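Mannose/sialic acid-binding lectin (Polygonatum cyrtonema, PDB 3A0C) probably binds carbohydrates such as mannose and sialic acid through a bulb-type lectin domain with the beta-prism II fold, and has anti-HIV activity. Local coordinates at residues L4-S9 with L57-N62; L16-S21 with L89-N94; C53-H58 with Y85-Q90. One frame throughout, in Å; residues are numbered along the deposited sequence.

How the contacts relate
Beta-prism II lectins assemble three antiparallel sheets around a shared interior, and these contacts sample that interior and two of its corners. Contact 3 is the core: near the centre of the chain, it joins strands 54-57 and 86-89 of different sheets through leucines. Contacts 1 and 2 are partly buried and lie on opposite sides of the centre, each setting a turn that follows one of those two strands against a cis-proline segment. Contact 1 shares Leu-57 and His-58 with contact 3 and adds polar and backbone interactions; contact 2 shares Leu-89 and Gln-90 with it and stays mainly apolar across the interface. All three touch the second subunit.

Contact 1 of 3, residues L4-S9 with L57-N62; sequences LSSPNS and LHNNGN
Two turns at a corner of the beta-prism meet here: residues 5-8, bent by a cis peptide between Ser-6 and Pro-7, lie against the type I turn from His-58 to Gly-61. Ser-6 is the polar hub. Its OG accepts from Tyr-85 N and lies 3.2 Å from His-58 O, a possible acceptor for its proton, while Ser-6 CB makes an unusually close contact with Asn-59 OD1 (3.0 Å). With CG anti to its carbonyl carbon (chi1 -67°), Asn-59 runs alongside Pro-7, its amide passing near CB and CG of the ring. Residues 58-66 follow the spacing of the QxDxNxVxY sugar-binding motif of monocot lectins, but His-58 and Asn-60 stand where the motif has Gln and Asp. Parts of the motif's bonding survive: Asn-60 OD1 accepts from Asn-62 N (3.2 Å) in an Asx turn, and His-58 NE2 bonds to Tyr-66 OH. Leu-57 N donates to Asn-8 O at 3.3 Å in a nearly straight bond (168°). Its carbonyl O is buried without a hydrogen-bonding partner and is approached instead by CA-H groups of Ser-6 and Pro-7, Pro-7 CA lying 3.1 Å from Leu-57 O. Leu-57 CD2 lies 3.5 Å from Leu-4 O.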
loop_
_atom_site.group_PDB
_atom_site.type_symbol
_atom_site.label_atom_id
_atom_site.label_comp_id
_atom_site.label_asym_id
_atom_site.label_seq_id
_atom_site.Cartn_x
_atom_site.Cartn_y
_atom_site.Cartn_z
ATOM N N LEU A 4 -1.323 -1.996 -5.426
ATOM C CA LEU A 4 -1.598 -3.161 -6.264
ATOM C C LEU A 4 -1.071 -4.351 -5.468
ATOM O O LEU A 4 0.129 -4.467 -5.247
ATOM C CB LEU A 4 -0.841 -3.085 -7.597
ATOM C CG LEU A 4 -1.026 -4.314 -8.503
ATOM C CD1 LEU A 4 -2.358 -4.190 -9.213
ATOM C CD2 LEU A 4 0.111 -4.431 -9.528
ATOM N N SER A 5 -1.956 -5.235 -5.035
ATOM C CA SER A 5 -1.515 -6.371 -4.244
ATOM C C SER A 5 -1.507 -7.713 -4.967
ATOM O O SER A 5 -2.325 -7.963 -5.840
ATOM C CB SER A 5 -2.347 -6.468 -2.966
ATOM O OG SER A 5 -3.717 -6.630 -3.268
ATOM N N SER A 6 -0.561 -8.565 -4.581
ATOM C CA SER A 6 -0.399 -9.895 -5.152
ATOM C C SER A 6 -1.715 -10.670 -5.179
ATOM O O SER A 6 -2.422 -10.706 -4.186
ATOM C CB SER A 6 0.602 -10.687 -4.307
ATOM O OG SER A 6 1.755 -9.918 -4.047
ATOM N N PRO A 7 -2.035 -11.340 -6.299
ATOM C CA PRO A 7 -1.269 -11.428 -7.549
ATOM C C PRO A 7 -1.985 -10.623 -8.617
ATOM O O PRO A 7 -2.065 -11.032 -9.769
ATOM C CB PRO A 7 -1.293 -12.914 -7.853
ATOM C CG PRO A 7 -2.709 -13.251 -7.501
ATOM C CD PRO A 7 -2.969 -12.474 -6.197
ATOM N N ASN A 8 -2.518 -9.481 -8.202
ATOM C CA ASN A 8 -3.237 -8.597 -9.095
ATOM C C ASN A 8 -2.347 -8.026 -10.184
ATOM O O ASN A 8 -1.130 -8.155 -10.135
ATOM C CB ASN A 8 -3.884 -7.467 -8.288
ATOM C CG ASN A 8 -5.400 -7.456 -8.421
ATOM O OD1 ASN A 8 -6.047 -8.509 -8.368
ATOM N ND2 ASN A 8 -5.976 -6.265 -8.597
ATOM N N SER A 9 -2.970 -7.389 -11.164
ATOM C CA SER A 9 -2.242 -6.806 -12.270
ATOM C C SER A 9 -2.785 -5.456 -12.701
ATOM O O SER A 9 -3.932 -5.118 -12.444
ATOM C CB SER A 9 -2.265 -7.775 -13.455
ATOM O OG SER A 9 -1.942 -7.119 -14.668
ATOM N N LEU A 57 2.130 -8.315 -10.181
ATOM C CA LEU A 57 2.925 -8.493 -8.968
ATOM C C LEU A 57 2.559 -9.902 -8.447
ATOM O O LEU A 57 1.459 -10.123 -7.963
ATOM C CB LEU A 57 2.593 -7.434 -7.905
ATOM C CG LEU A 57 3.287 -7.641 -6.542
ATOM C CD1 LEU A 57 4.783 -7.626 -6.730
ATOM C CD2 LEU A 57 2.881 -6.567 -5.557
ATOM N N HIS A 58 3.477 -10.852 -8.575
ATOM C CA HIS A 58 3.241 -12.226 -8.133
ATOM C C HIS A 58 3.299 -12.366 -6.620
ATOM O O HIS A 58 3.827 -11.496 -5.926
ATOM C CB HIS A 58 4.276 -13.159 -8.763
ATOM C CG HIS A 58 4.217 -13.195 -10.254
ATOM N ND1 HIS A 58 3.156 -13.747 -10.937
ATOM C CD2 HIS A 58 5.057 -12.703 -11.194
ATOM C CE1 HIS A 58 3.346 -13.593 -12.236
ATOM N NE2 HIS A 58 4.492 -12.962 -12.420
ATOM N N ASN A 59 2.774 -13.478 -6.110
ATOM C CA ASN A 59 2.765 -13.712 -4.672
ATOM C C ASN A 59 4.136 -13.944 -4.073
ATOM O O ASN A 59 4.254 -14.074 -2.855
ATOM C CB ASN A 59 1.878 -14.902 -4.310
ATOM C CG ASN A 59 0.414 -14.646 -4.571
ATOM O OD1 ASN A 59 -0.099 -13.569 -4.297
ATOM N ND2 ASN A 59 -0.272 -15.650 -5.090
ATOM N N ASN A 60 5.167 -14.015 -4.913
ATOM C CA ASN A 60 6.521 -14.217 -4.402
ATOM C C ASN A 60 7.332 -12.920 -4.369
ATOM O O ASN A 60 8.513 -12.927 -4.038
ATOM C CB ASN A 60 7.261 -15.312 -5.191
ATOM C CG ASN A 60 7.508 -14.943 -6.637
ATOM O OD1 ASN A 60 6.983 -13.957 -7.143
ATOM N ND2 ASN A 60 8.311 -15.748 -7.316
ATOM N N GLY A 61 6.681 -11.806 -4.697
ATOM C CA GLY A 61 7.352 -10.522 -4.636
ATOM C C GLY A 61 7.965 -10.064 -5.929
ATOM O O GLY A 61 8.541 -8.984 -5.989
ATOM N N ASN A 62 7.834 -10.872 -6.967
ATOM C CA ASN A 62 8.401 -10.509 -8.251
ATOM C C ASN A 62 7.410 -9.685 -9.058
ATOM O O ASN A 62 6.273 -10.098 -9.265
ATOM C CB ASN A 62 8.824 -11.775 -9.026
ATOM C CG ASN A 62 9.672 -11.459 -10.254
ATOM O OD1 ASN A 62 10.512 -10.565 -10.224
ATOM N ND2 ASN A 62 9.464 -12.198 -11.327
#

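Contact 2 of 3, residues L16-S21 with L89-N94; sequences LEVGPS and LQQDRN
Leu-89 lies against Leu-16 and Val-18 of the edge strand 15-18. Its CG is anti to the backbone N (chi1 163°), which carries CD2 to within 3.3 Å of Leu-16 O and brings CG to 3.5 Å from Val-18 CG1, the two side chains crossing obliquely. Next, Gln-90 starts a type I turn, with Gln-90 O accepting from Arg-93 N at 2.7 Å; Val-18 CG1 packs on that oxygen. Gln-90, Asp-92 and Asn-94, with Val-96 and Tyr-98, spell the QxDxNxVxY motif that in monocot lectins binds mannose, so this turn probably shapes one sugar site. Consistent with that, Gln-90 OE1 is tied to Tyr-98 OH. Gln-91, on the exposed side, lays its CG 3.2 Å from Gly-19 O, a buried carbonyl without a hydrogen-bonding partner that Gln-91 CA-H also approaches (CA to O 3.4 Å), and 3.5 Å from Val-18 CG2, meeting the valine nearly at right angles. Asp-92 OD1 is gripped from opposite faces of its carboxylate plane, by Gln-90 NE2 at 3.0 Å and by Asn-94 N at 2.8 Å, the latter closing an Asx turn. Arg-93 salt-bridges Asp-36, and Asn-94 OD1 accepts from Gly-106 N of the second subunit.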
loop_
_atom_site.group_PDB
_atom_site.type_symbol
_atom_site.label_atom_id
_atom_site.label_comp_id
_atom_site.label_asym_id
_atom_site.label_seq_id
_atom_site.Cartn_x
_atom_site.Cartn_y
_atom_site.Cartn_z
ATOM N N LEU A 16 -2.069 3.720 -10.868
ATOM C CA LEU A 16 -2.277 3.965 -9.437
ATOM C C LEU A 16 -2.083 5.467 -9.331
ATOM O O LEU A 16 -1.339 6.051 -10.120
ATOM C CB LEU A 16 -1.218 3.261 -8.587
ATOM C CG LEU A 16 -1.005 1.757 -8.763
ATOM C CD1 LEU A 16 0.020 1.303 -7.741
ATOM C CD2 LEU A 16 -2.300 1.004 -8.583
ATOM N N GLU A 17 -2.736 6.108 -8.377
ATOM C CA GLU A 17 -2.584 7.544 -8.263
ATOM C C GLU A 17 -2.630 7.939 -6.815
ATOM O O GLU A 17 -3.399 7.371 -6.042
ATOM C CB GLU A 17 -3.715 8.241 -9.002
ATOM C CG GLU A 17 -4.007 7.643 -10.357
ATOM C CD GLU A 17 -5.483 7.688 -10.697
ATOM O OE1 GLU A 17 -6.082 8.778 -10.572
ATOM O OE2 GLU A 17 -6.039 6.634 -11.090
ATOM N N VAL A 18 -1.812 8.919 -6.453
ATOM C CA VAL A 18 -1.761 9.407 -5.081
ATOM C C VAL A 18 -1.357 10.880 -5.129
ATOM O O VAL A 18 -0.725 11.322 -6.087
ATOM C CB VAL A 18 -0.736 8.587 -4.214
ATOM C CG1 VAL A 18 0.681 8.961 -4.585
ATOM C CG2 VAL A 18 -0.988 8.815 -2.732
ATOM N N GLY A 19 -1.744 11.633 -4.102
ATOM C CA GLY A 19 -1.403 13.042 -4.045
ATOM C C GLY A 19 0.066 13.239 -3.719
ATOM O O GLY A 19 0.709 12.336 -3.164
ATOM N N PRO A 20 0.629 14.425 -4.017
ATOM C CA PRO A 20 -0.024 15.585 -4.633
ATOM C C PRO A 20 -0.428 15.498 -6.113
ATOM O O PRO A 20 -1.508 15.971 -6.483
ATOM C CB PRO A 20 0.976 16.706 -4.371
ATOM C CG PRO A 20 2.291 15.995 -4.379
ATOM C CD PRO A 20 1.985 14.778 -3.556
ATOM N N SER A 21 0.417 14.905 -6.961
ATOM C CA SER A 21 0.117 14.801 -8.395
ATOM C C SER A 21 0.858 13.631 -9.051
ATOM O O SER A 21 1.491 13.784 -10.102
ATOM C CB SER A 21 0.504 16.110 -9.082
ATOM O OG SER A 21 1.830 16.481 -8.731
ATOM N N LEU A 89 2.351 3.105 -4.490
ATOM C CA LEU A 89 2.736 4.415 -5.021
ATOM C C LEU A 89 2.497 5.350 -3.814
ATOM O O LEU A 89 1.351 5.597 -3.409
ATOM C CB LEU A 89 1.842 4.818 -6.195
ATOM C CG LEU A 89 1.862 6.313 -6.575
ATOM C CD1 LEU A 89 3.274 6.793 -6.933
ATOM C CD2 LEU A 89 0.892 6.536 -7.735
ATOM N N GLN A 90 3.585 5.857 -3.244
ATOM C CA GLN A 90 3.539 6.697 -2.049
ATOM C C GLN A 90 3.467 8.202 -2.263
ATOM O O GLN A 90 3.923 8.719 -3.276
ATOM C CB GLN A 90 4.755 6.366 -1.176
ATOM C CG GLN A 90 4.812 4.902 -0.768
ATOM C CD GLN A 90 6.047 4.547 0.040
ATOM O OE1 GLN A 90 6.103 3.485 0.661
ATOM N NE2 GLN A 90 7.039 5.421 0.032
ATOM N N GLN A 91 2.883 8.897 -1.291
ATOM C CA GLN A 91 2.781 10.343 -1.350
ATOM C C GLN A 91 4.170 11.005 -1.402
ATOM O O GLN A 91 4.281 12.176 -1.769
ATOM C CB GLN A 91 1.993 10.868 -0.154
ATOM C CG GLN A 91 0.485 10.826 -0.345
ATOM C CD GLN A 91 -0.297 11.340 0.871
ATOM O OE1 GLN A 91 -0.155 12.494 1.284
ATOM N NE2 GLN A 91 -1.128 10.477 1.447
ATOM N N ASP A 92 5.223 10.267 -1.037
ATOM C CA ASP A 92 6.591 10.811 -1.092
ATOM C C ASP A 92 7.158 10.516 -2.487
ATOM O O ASP A 92 8.335 10.712 -2.773
ATOM C CB ASP A 92 7.471 10.219 0.027
ATOM C CG ASP A 92 7.985 8.822 -0.272
ATOM O OD1 ASP A 92 7.469 8.143 -1.178
ATOM O OD2 ASP A 92 8.926 8.389 0.429
ATOM N N ARG A 93 6.264 10.040 -3.347
ATOM C CA ARG A 93 6.552 9.716 -4.735
ATOM C C ARG A 93 7.393 8.468 -4.994
ATOM O O ARG A 93 7.700 8.162 -6.148
ATOM C CB ARG A 93 7.186 10.921 -5.444
ATOM C CG ARG A 93 6.742 11.042 -6.913
ATOM C CD ARG A 93 7.446 12.171 -7.648
ATOM N NE ARG A 93 8.889 11.965 -7.683
ATOM C CZ ARG A 93 9.757 12.798 -8.249
ATOM N NH1 ARG A 93 9.351 13.908 -8.842
ATOM N NH2 ARG A 93 11.043 12.525 -8.203
ATOM N N ASN A 94 7.767 7.742 -3.949
ATOM C CA ASN A 94 8.555 6.528 -4.140
ATOM C C ASN A 94 7.560 5.392 -4.361
ATOM O O ASN A 94 6.493 5.393 -3.779
ATOM C CB ASN A 94 9.431 6.251 -2.901
ATOM C CG ASN A 94 10.553 5.225 -3.157
ATOM O OD1 ASN A 94 10.791 4.782 -4.274
ATOM N ND2 ASN A 94 11.252 4.864 -2.099
#

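Contact 3 of 3, residues C53-H58 with Y85-Q90; sequences CRLTLH and YVLVLQ
The backbone N of Leu-87, probably hydrogen-bonded to Leu-4 O of neighbouring strand 3-5, has Leu-57 CD2 beside it at 3.4 Å. The contact spans the interior of the beta-prism, where strands 54-57 and 86-89 of different sheets face each other with axes 8.5 Å apart and N-to-C directions at 121°. What joins them is leucine packing. The same CD2 of Leu-57 also rests on the peptide carbon of Val-86 and on Leu-87 CB (3.9 Å). Leu-57 CD2 meets Tyr-85 CB as well, at 4.2 Å, and the OH of Tyr-85 bonds to Lys-81 O. Two residues earlier on the strand, Leu-55 and Leu-87 reach toward each other tip to tip, Leu-55 CD2 to Leu-87 CD1 at 3.6 Å; chi1 -175° and an extended chi2 of Leu-87 send CD1 toward Leu-55. Met-26, Leu-24 and Val-95 add to this core. Cys-53 is disulfide-bonded to Cys-30. Strand 54-57 turns a second face away from 86-89: there Arg-54 NH1 makes a short but bent bond to Thr-56 OG1 (2.6 Å, 131°), with OG1 near the guanidinium plane, and Thr-56 CG2 lies over one face of the His-58 ring, displaced from its centre, 3.7 Å from the ring plane.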
loop_
_atom_site.group_PDB
_atom_site.type_symbol
_atom_site.label_atom_id
_atom_site.label_comp_id
_atom_site.label_asym_id
_atom_site.label_seq_id
_atom_site.Cartn_x
_atom_site.Cartn_y
_atom_site.Cartn_z
ATOM N N CYS A 53 0.518 -5.000 -22.930
ATOM C CA CYS A 53 1.231 -5.321 -21.694
ATOM C C CYS A 53 0.396 -5.131 -20.419
ATOM O O CYS A 53 -0.587 -4.381 -20.397
ATOM C CB CYS A 53 2.501 -4.473 -21.560
ATOM S SG CYS A 53 3.916 -5.040 -22.550
ATOM N N ARG A 54 0.812 -5.837 -19.370
ATOM C CA ARG A 54 0.188 -5.769 -18.056
ATOM C C ARG A 54 1.322 -5.887 -17.047
ATOM O O ARG A 54 2.333 -6.515 -17.321
ATOM C CB ARG A 54 -0.806 -6.911 -17.846
ATOM C CG ARG A 54 -0.194 -8.295 -17.853
ATOM C CD ARG A 54 -1.259 -9.367 -17.678
ATOM N NE ARG A 54 -0.845 -10.659 -18.225
ATOM C CZ ARG A 54 -0.062 -11.526 -17.599
ATOM N NH1 ARG A 54 0.405 -11.259 -16.385
ATOM N NH2 ARG A 54 0.255 -12.664 -18.192
ATOM N N LEU A 55 1.167 -5.250 -15.898
ATOM C CA LEU A 55 2.183 -5.315 -14.858
ATOM C C LEU A 55 1.617 -6.205 -13.770
ATOM O O LEU A 55 0.643 -5.854 -13.120
ATOM C CB LEU A 55 2.472 -3.921 -14.291
ATOM C CG LEU A 55 3.483 -3.920 -13.138
ATOM C CD1 LEU A 55 4.908 -3.804 -13.669
ATOM C CD2 LEU A 55 3.162 -2.777 -12.200
ATOM N N THR A 56 2.224 -7.362 -13.570
ATOM C CA THR A 56 1.740 -8.289 -12.576
ATOM C C THR A 56 2.688 -8.379 -11.391
ATOM O O THR A 56 3.904 -8.469 -11.572
ATOM C CB THR A 56 1.584 -9.706 -13.178
ATOM O OG1 THR A 56 0.769 -9.647 -14.352
ATOM C CG2 THR A 56 0.943 -10.639 -12.189
ATOM N N LEU A 57 2.130 -8.315 -10.181
ATOM C CA LEU A 57 2.925 -8.493 -8.968
ATOM C C LEU A 57 2.559 -9.902 -8.447
ATOM O O LEU A 57 1.459 -10.123 -7.963
ATOM C CB LEU A 57 2.593 -7.434 -7.905
ATOM C CG LEU A 57 3.287 -7.641 -6.542
ATOM C CD1 LEU A 57 4.783 -7.626 -6.730
ATOM C CD2 LEU A 57 2.881 -6.567 -5.557
ATOM N N HIS A 58 3.477 -10.852 -8.575
ATOM C CA HIS A 58 3.241 -12.226 -8.133
ATOM C C HIS A 58 3.299 -12.366 -6.620
ATOM O O HIS A 58 3.827 -11.496 -5.926
ATOM C CB HIS A 58 4.276 -13.159 -8.763
ATOM C CG HIS A 58 4.217 -13.195 -10.254
ATOM N ND1 HIS A 58 3.156 -13.747 -10.937
ATOM C CD2 HIS A 58 5.057 -12.703 -11.194
ATOM C CE1 HIS A 58 3.346 -13.593 -12.236
ATOM N NE2 HIS A 58 4.492 -12.962 -12.420
ATOM N N TYR A 85 2.258 -9.955 -1.375
ATOM C CA TYR A 85 2.984 -8.687 -1.374
ATOM C C TYR A 85 2.116 -7.561 -1.919
ATOM O O TYR A 85 0.983 -7.789 -2.376
ATOM C CB TYR A 85 4.249 -8.800 -2.229
ATOM C CG TYR A 85 5.234 -9.820 -1.723
ATOM C CD1 TYR A 85 4.953 -11.190 -1.789
ATOM C CD2 TYR A 85 6.436 -9.419 -1.142
ATOM C CE1 TYR A 85 5.852 -12.143 -1.279
ATOM C CE2 TYR A 85 7.348 -10.358 -0.629
ATOM C CZ TYR A 85 7.046 -11.719 -0.699
ATOM O OH TYR A 85 7.932 -12.646 -0.191
ATOM N N VAL A 86 2.658 -6.345 -1.890
ATOM C CA VAL A 86 1.916 -5.184 -2.354
ATOM C C VAL A 86 2.867 -4.172 -3.006
ATOM O O VAL A 86 4.010 -4.017 -2.580
ATOM C CB VAL A 86 1.140 -4.499 -1.149
ATOM C CG1 VAL A 86 2.130 -3.861 -0.161
ATOM C CG2 VAL A 86 0.139 -3.474 -1.663
ATOM N N LEU A 87 2.385 -3.506 -4.046
ATOM C CA LEU A 87 3.140 -2.487 -4.764
ATOM C C LEU A 87 2.456 -1.175 -4.373
ATOM O O LEU A 87 1.267 -0.992 -4.651
ATOM C CB LEU A 87 3.008 -2.724 -6.269
ATOM C CG LEU A 87 3.801 -1.873 -7.262
ATOM C CD1 LEU A 87 3.454 -2.320 -8.672
ATOM C CD2 LEU A 87 3.465 -0.410 -7.110
ATOM N N VAL A 88 3.194 -0.266 -3.740
ATOM C CA VAL A 88 2.619 0.999 -3.289
ATOM C C VAL A 88 3.220 2.282 -3.898
ATOM O O VAL A 88 4.433 2.508 -3.844
ATOM C CB VAL A 88 2.712 1.102 -1.705
ATOM C CG1 VAL A 88 2.108 2.413 -1.192
ATOM C CG2 VAL A 88 2.015 -0.083 -1.076
ATOM N N LEU A 89 2.351 3.105 -4.490
ATOM C CA LEU A 89 2.736 4.415 -5.021
ATOM C C LEU A 89 2.497 5.350 -3.814
ATOM O O LEU A 89 1.351 5.597 -3.409
ATOM C CB LEU A 89 1.842 4.818 -6.195
ATOM C CG LEU A 89 1.862 6.313 -6.575
ATOM C CD1 LEU A 89 3.274 6.793 -6.933
ATOM C CD2 LEU A 89 0.892 6.536 -7.735
ATOM N N GLN A 90 3.585 5.857 -3.244
ATOM C CA GLN A 90 3.539 6.697 -2.049
ATOM C C GLN A 90 3.467 8.202 -2.263
ATOM O O GLN A 90 3.923 8.719 -3.276
ATOM C CB GLN A 90 4.755 6.366 -1.176
ATOM C CG GLN A 90 4.812 4.902 -0.768
ATOM C CD GLN A 90 6.047 4.547 0.040
ATOM O OE1 GLN A 90 6.103 3.485 0.661
ATOM N NE2 GLN A 90 7.039 5.421 0.032
#